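Local coordinates for YkuI protein (Bacillus subtilis, PDB 2BAS) that contains an EAL domain and is probably a phosphodiesterase acting on the second messenger cyclic di-GMP, at residues N116-D121 against Y160-Y165; D155-Y160 against I188-P193. All coordinates share one frame; numbering follows the deposited sequence.

Contact 1. Residues N116-D121 against Y160-Y165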
# COMPACT_ATOMS: atom_id res chain seq x y z
N ASN A 116 -19.68 0.66 -18.83
CA ASN A 116 -21.07 0.30 -19.06
C ASN A 116 -21.40 0.21 -20.56
O ASN A 116 -22.04 -0.74 -21.00
CB ASN A 116 -22.03 1.28 -18.37
CG ASN A 116 -21.72 1.46 -16.89
OD1 ASN A 116 -21.62 0.49 -16.12
ND2 ASN A 116 -21.59 2.72 -16.48
N LEU A 117 -20.95 1.20 -21.34
CA LEU A 117 -21.15 1.19 -22.80
C LEU A 117 -20.44 0.00 -23.42
O LEU A 117 -20.97 -0.66 -24.32
CB LEU A 117 -20.66 2.47 -23.46
CG LEU A 117 -21.33 3.80 -23.08
CD1 LEU A 117 -20.73 4.92 -23.91
CD2 LEU A 117 -22.84 3.75 -23.27
N LEU A 118 -19.24 -0.26 -22.92
CA LEU A 118 -18.40 -1.34 -23.40
C LEU A 118 -19.04 -2.70 -23.15
O LEU A 118 -19.06 -3.57 -24.02
CB LEU A 118 -17.04 -1.23 -22.72
CG LEU A 118 -15.82 -1.89 -23.37
CD1 LEU A 118 -15.54 -1.31 -24.74
CD2 LEU A 118 -14.61 -1.71 -22.47
N MSE A 119 -19.62 -2.87 -21.96
CA MSE A 119 -20.13 -4.16 -21.52
C MSE A 119 -21.52 -4.50 -22.07
O MSE A 119 -22.05 -5.58 -21.79
CB MSE A 119 -20.12 -4.23 -20.00
CG MSE A 119 -19.97 -5.64 -19.45
SE MSE A 119 -18.25 -6.44 -19.93
CE MSE A 119 -18.69 -8.29 -19.65
N LEU A 120 -22.12 -3.60 -22.85
CA LEU A 120 -23.43 -3.86 -23.48
C LEU A 120 -23.43 -5.05 -24.46
O LEU A 120 -24.49 -5.63 -24.73
CB LEU A 120 -23.98 -2.61 -24.18
CG LEU A 120 -24.51 -1.45 -23.33
CD1 LEU A 120 -24.76 -0.24 -24.21
CD2 LEU A 120 -25.77 -1.84 -22.58
N ASP A 121 -22.25 -5.38 -24.99
CA ASP A 121 -22.08 -6.51 -25.91
C ASP A 121 -20.80 -7.28 -25.61
O ASP A 121 -20.25 -7.94 -26.50
CB ASP A 121 -22.11 -6.04 -27.37
CG ASP A 121 -20.85 -5.27 -27.80
OD1 ASP A 121 -20.60 -5.21 -29.02
OD2 ASP A 121 -20.12 -4.74 -26.93
N TYR A 160 -13.96 -7.93 -15.59
CA TYR A 160 -12.58 -8.41 -15.49
C TYR A 160 -12.36 -9.60 -16.40
O TYR A 160 -11.24 -9.85 -16.86
CB TYR A 160 -12.25 -8.76 -14.03
CG TYR A 160 -12.04 -7.56 -13.12
CD1 TYR A 160 -11.42 -7.70 -11.87
CD2 TYR A 160 -12.43 -6.27 -13.51
CE1 TYR A 160 -11.22 -6.60 -11.03
CE2 TYR A 160 -12.24 -5.17 -12.68
CZ TYR A 160 -11.63 -5.34 -11.45
OH TYR A 160 -11.44 -4.24 -10.64
N HIS A 161 -13.45 -10.32 -16.66
CA HIS A 161 -13.45 -11.44 -17.59
C HIS A 161 -13.13 -10.95 -19.01
O HIS A 161 -12.16 -11.42 -19.60
CB HIS A 161 -14.80 -12.18 -17.51
CG HIS A 161 -14.94 -13.30 -18.50
ND1 HIS A 161 -14.44 -14.56 -18.28
CD2 HIS A 161 -15.57 -13.35 -19.70
CE1 HIS A 161 -14.74 -15.34 -19.31
NE2 HIS A 161 -15.42 -14.63 -20.19
N MSE A 162 -13.90 -9.99 -19.52
CA MSE A 162 -13.63 -9.47 -20.87
C MSE A 162 -12.35 -8.65 -20.94
O MSE A 162 -11.76 -8.52 -22.01
CB MSE A 162 -14.81 -8.67 -21.46
CG MSE A 162 -15.09 -7.35 -20.79
SE MSE A 162 -15.44 -5.91 -22.07
CE MSE A 162 -13.59 -5.38 -22.38
N LEU A 163 -11.93 -8.10 -19.80
CA LEU A 163 -10.67 -7.37 -19.76
C LEU A 163 -9.50 -8.32 -19.84
O LEU A 163 -8.50 -8.03 -20.51
CB LEU A 163 -10.58 -6.47 -18.52
CG LEU A 163 -11.36 -5.16 -18.64
CD1 LEU A 163 -11.35 -4.40 -17.33
CD2 LEU A 163 -10.84 -4.27 -19.76
N ALA A 164 -9.62 -9.48 -19.20
CA ALA A 164 -8.58 -10.50 -19.30
C ALA A 164 -8.49 -11.00 -20.74
O ALA A 164 -7.40 -11.27 -21.24
CB ALA A 164 -8.84 -11.66 -18.33
N TYR A 165 -9.64 -11.09 -21.40
CA TYR A 165 -9.73 -11.55 -22.79
C TYR A 165 -9.07 -10.57 -23.74
O TYR A 165 -8.30 -10.96 -24.62
CB TYR A 165 -11.20 -11.77 -23.17
CG TYR A 165 -11.42 -12.15 -24.62
CD1 TYR A 165 -11.17 -13.46 -25.07
CD2 TYR A 165 -11.92 -11.23 -25.54
CE1 TYR A 165 -11.38 -13.82 -26.39
CE2 TYR A 165 -12.14 -11.58 -26.87
CZ TYR A 165 -11.87 -12.88 -27.29
OH TYR A 165 -12.08 -13.25 -28.60

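Contact 2. Residues D155-Y160 against I188-P193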
# COMPACT_ATOMS: atom_id res chain seq x y z
N ASP A 155 -21.91 -6.65 -13.19
CA ASP A 155 -21.21 -7.66 -12.41
C ASP A 155 -19.72 -7.39 -12.57
O ASP A 155 -19.21 -7.39 -13.69
CB ASP A 155 -21.59 -9.06 -12.91
CG ASP A 155 -20.88 -10.18 -12.16
OD1 ASP A 155 -19.64 -10.12 -11.98
OD2 ASP A 155 -21.56 -11.15 -11.78
N ILE A 156 -19.03 -7.17 -11.46
CA ILE A 156 -17.63 -6.73 -11.50
C ILE A 156 -16.63 -7.75 -12.06
O ILE A 156 -15.69 -7.39 -12.78
CB ILE A 156 -17.15 -6.16 -10.14
CG1 ILE A 156 -15.93 -5.26 -10.34
CG2 ILE A 156 -16.89 -7.27 -9.12
CD1 ILE A 156 -16.23 -3.97 -11.07
N GLU A 157 -16.84 -9.03 -11.75
CA GLU A 157 -15.94 -10.07 -12.26
C GLU A 157 -16.26 -10.42 -13.73
O GLU A 157 -15.47 -11.07 -14.40
CB GLU A 157 -15.92 -11.30 -11.33
CG GLU A 157 -15.34 -10.97 -9.94
CD GLU A 157 -14.78 -12.18 -9.17
OE1 GLU A 157 -13.65 -12.06 -8.64
OE2 GLU A 157 -15.46 -13.23 -9.10
N GLN A 158 -17.41 -9.94 -14.20
CA GLN A 158 -17.79 -10.07 -15.60
C GLN A 158 -16.95 -9.11 -16.45
O GLN A 158 -16.50 -9.47 -17.54
CB GLN A 158 -19.29 -9.76 -15.76
CG GLN A 158 -19.92 -10.15 -17.10
CD GLN A 158 -20.33 -11.61 -17.18
OE1 GLN A 158 -20.00 -12.43 -16.32
NE2 GLN A 158 -21.07 -11.95 -18.24
N LEU A 159 -16.73 -7.90 -15.94
CA LEU A 159 -15.90 -6.91 -16.61
C LEU A 159 -14.45 -7.38 -16.69
O LEU A 159 -13.81 -7.24 -17.73
CB LEU A 159 -15.96 -5.57 -15.87
CG LEU A 159 -15.13 -4.40 -16.41
CD1 LEU A 159 -15.59 -3.97 -17.79
CD2 LEU A 159 -15.18 -3.23 -15.46
N TYR A 160 -13.96 -7.93 -15.59
CA TYR A 160 -12.58 -8.41 -15.49
C TYR A 160 -12.36 -9.60 -16.40
O TYR A 160 -11.24 -9.85 -16.86
CB TYR A 160 -12.25 -8.76 -14.03
CG TYR A 160 -12.04 -7.56 -13.12
CD1 TYR A 160 -11.42 -7.70 -11.87
CD2 TYR A 160 -12.43 -6.27 -13.51
CE1 TYR A 160 -11.22 -6.60 -11.03
CE2 TYR A 160 -12.24 -5.17 -12.68
CZ TYR A 160 -11.63 -5.34 -11.45
OH TYR A 160 -11.44 -4.24 -10.64
N ILE A 188 -7.13 -4.01 -7.71
CA ILE A 188 -5.96 -3.72 -8.55
C ILE A 188 -5.15 -5.00 -8.81
O ILE A 188 -4.83 -5.33 -9.96
CB ILE A 188 -5.06 -2.69 -7.85
CG1 ILE A 188 -5.72 -1.31 -7.73
CG2 ILE A 188 -3.73 -2.48 -8.59
CD1 ILE A 188 -4.98 -0.36 -6.78
N ALA A 189 -4.85 -5.69 -7.73
CA ALA A 189 -4.05 -6.93 -7.76
C ALA A 189 -4.73 -8.04 -8.59
O ALA A 189 -4.07 -8.75 -9.36
CB ALA A 189 -3.83 -7.46 -6.35
N LEU A 190 -6.03 -8.17 -8.42
CA LEU A 190 -6.82 -9.21 -9.13
C LEU A 190 -6.76 -8.97 -10.67
O LEU A 190 -6.60 -9.91 -11.45
CB LEU A 190 -8.28 -9.16 -8.65
CG LEU A 190 -9.17 -10.31 -9.18
CD1 LEU A 190 -8.65 -11.71 -8.85
CD2 LEU A 190 -10.60 -10.26 -8.62
N LEU A 191 -6.87 -7.72 -11.07
CA LEU A 191 -6.85 -7.32 -12.51
C LEU A 191 -5.39 -7.29 -12.98
O LEU A 191 -5.04 -7.78 -14.07
CB LEU A 191 -7.53 -5.94 -12.61
CG LEU A 191 -7.51 -5.24 -13.99
CD1 LEU A 191 -7.95 -6.12 -15.17
CD2 LEU A 191 -8.45 -4.03 -14.01
N SER A 192 -4.55 -6.72 -12.16
CA SER A 192 -3.13 -6.60 -12.45
C SER A 192 -2.94 -5.82 -13.75
O SER A 192 -2.39 -6.33 -14.74
CB SER A 192 -2.51 -8.00 -12.61
OG SER A 192 -2.05 -8.48 -11.35
N PRO A 193 -3.41 -4.56 -13.74
CA PRO A 193 -3.40 -3.81 -15.00
C PRO A 193 -2.00 -3.34 -15.34
O PRO A 193 -1.13 -3.30 -14.48
CB PRO A 193 -4.34 -2.63 -14.72
CG PRO A 193 -4.28 -2.44 -13.21
CD PRO A 193 -3.91 -3.76 -12.61

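Contact 1. Residues N116-D121 against Y160-Y165
M119 and M162 are the closest backbone positions of this contact, with 8.4 Å between their CA atoms. Side chains alone bridge that gap. No hydrogen bond joins the two segments. Both residues are selenomethionines, each with SE in place of sulfur.

M162 starts out from helix 156-167 toward the 116-121 segment. Its CG stands between the backbone N and the carbonyl carbon (chi1 69°), and further bends at chi2 and chi3 fold the chain instead of stretching it. The first bond of M119 runs past the other segment, but a bend at chi2 carries its selenium across. The two side chains then run past each other in opposite senses. M119 SE lies 3.4 Å from M162 CG and 3.6 Å from M162 SE. M119 CE also reaches M162 CG, at 3.9 Å. The folded end of M162 turns to L118, whose CB is directed toward the 160-165 segment. L118 CD2 meets M162 CE at 3.8 Å, the two side chains passing at a slant.

The packing is apolar, with L118 and M162 buried. L118 also rests on L145 and I147 of strand 143-147 and on F126 of helix 124-135. M119 touches F152 in the loop after that strand. The contact thus joins the short helix 115-118, which follows strand 108-112, to helix 156-167, which leads into strand 172-178 of the EAL-domain barrel.

Contact 2. Residues D155-Y160 against I188-P193
Y160 faces the end of helix 185-191 and packs on two leucines. L191 lies over one face of the ring, displaced toward its rim. Its CB is 4.1 Å from Y160 CE1, and its CD2 is 4.2 Å from Y160 CE2. L190 comes in at the ring edge, with CD2 4.2 Å from Y160 CD1. The same methyl carbon, L190 CD2, lies 3.5 Å from E157 OE1. E157 reaches it with a chain extended beyond CG and crosses L190 at about a right angle, on the more exposed side.

Each segment also carries a helix end. D155 is the N-cap of helix 156-167. Its OD1 accepts from Q158 N at 3.2 Å, from above the carboxylate plane, and more weakly from E157 N. On the other segment, S192 leaves the helix with a positive phi of 59°. Its OG donates to A189 O at 2.8 Å.

The far end of Y160 is held by a hydrogen bond from OH to E149 OE1, and R187 also touches this side chain. L191 packs on E149 and on V175 of strand 172-178. The contact pairs helices 156-167 and 185-191, which precede and follow strand 172-178 around the barrel.

Contacts 1 and 2 use different faces of helix 156-167, Y160 and E157 for contact 2 and M162 for contact 1. Their centres are about 10 Å apart. The two also touch directly: M119 CE is 3.3 Å from Q158 O, and L163 CB is 4.3 Å from L191 CD1. Y160 belongs to both ranges but packs in contact 2. The helices are parts of a TIM-like barrel, as in other EAL domains. The bond from Y160 to E149 carries contact 2 to the loop after strand 143-147. That loop is at the C-terminal end of the strand, where barrels of this type place their active sites.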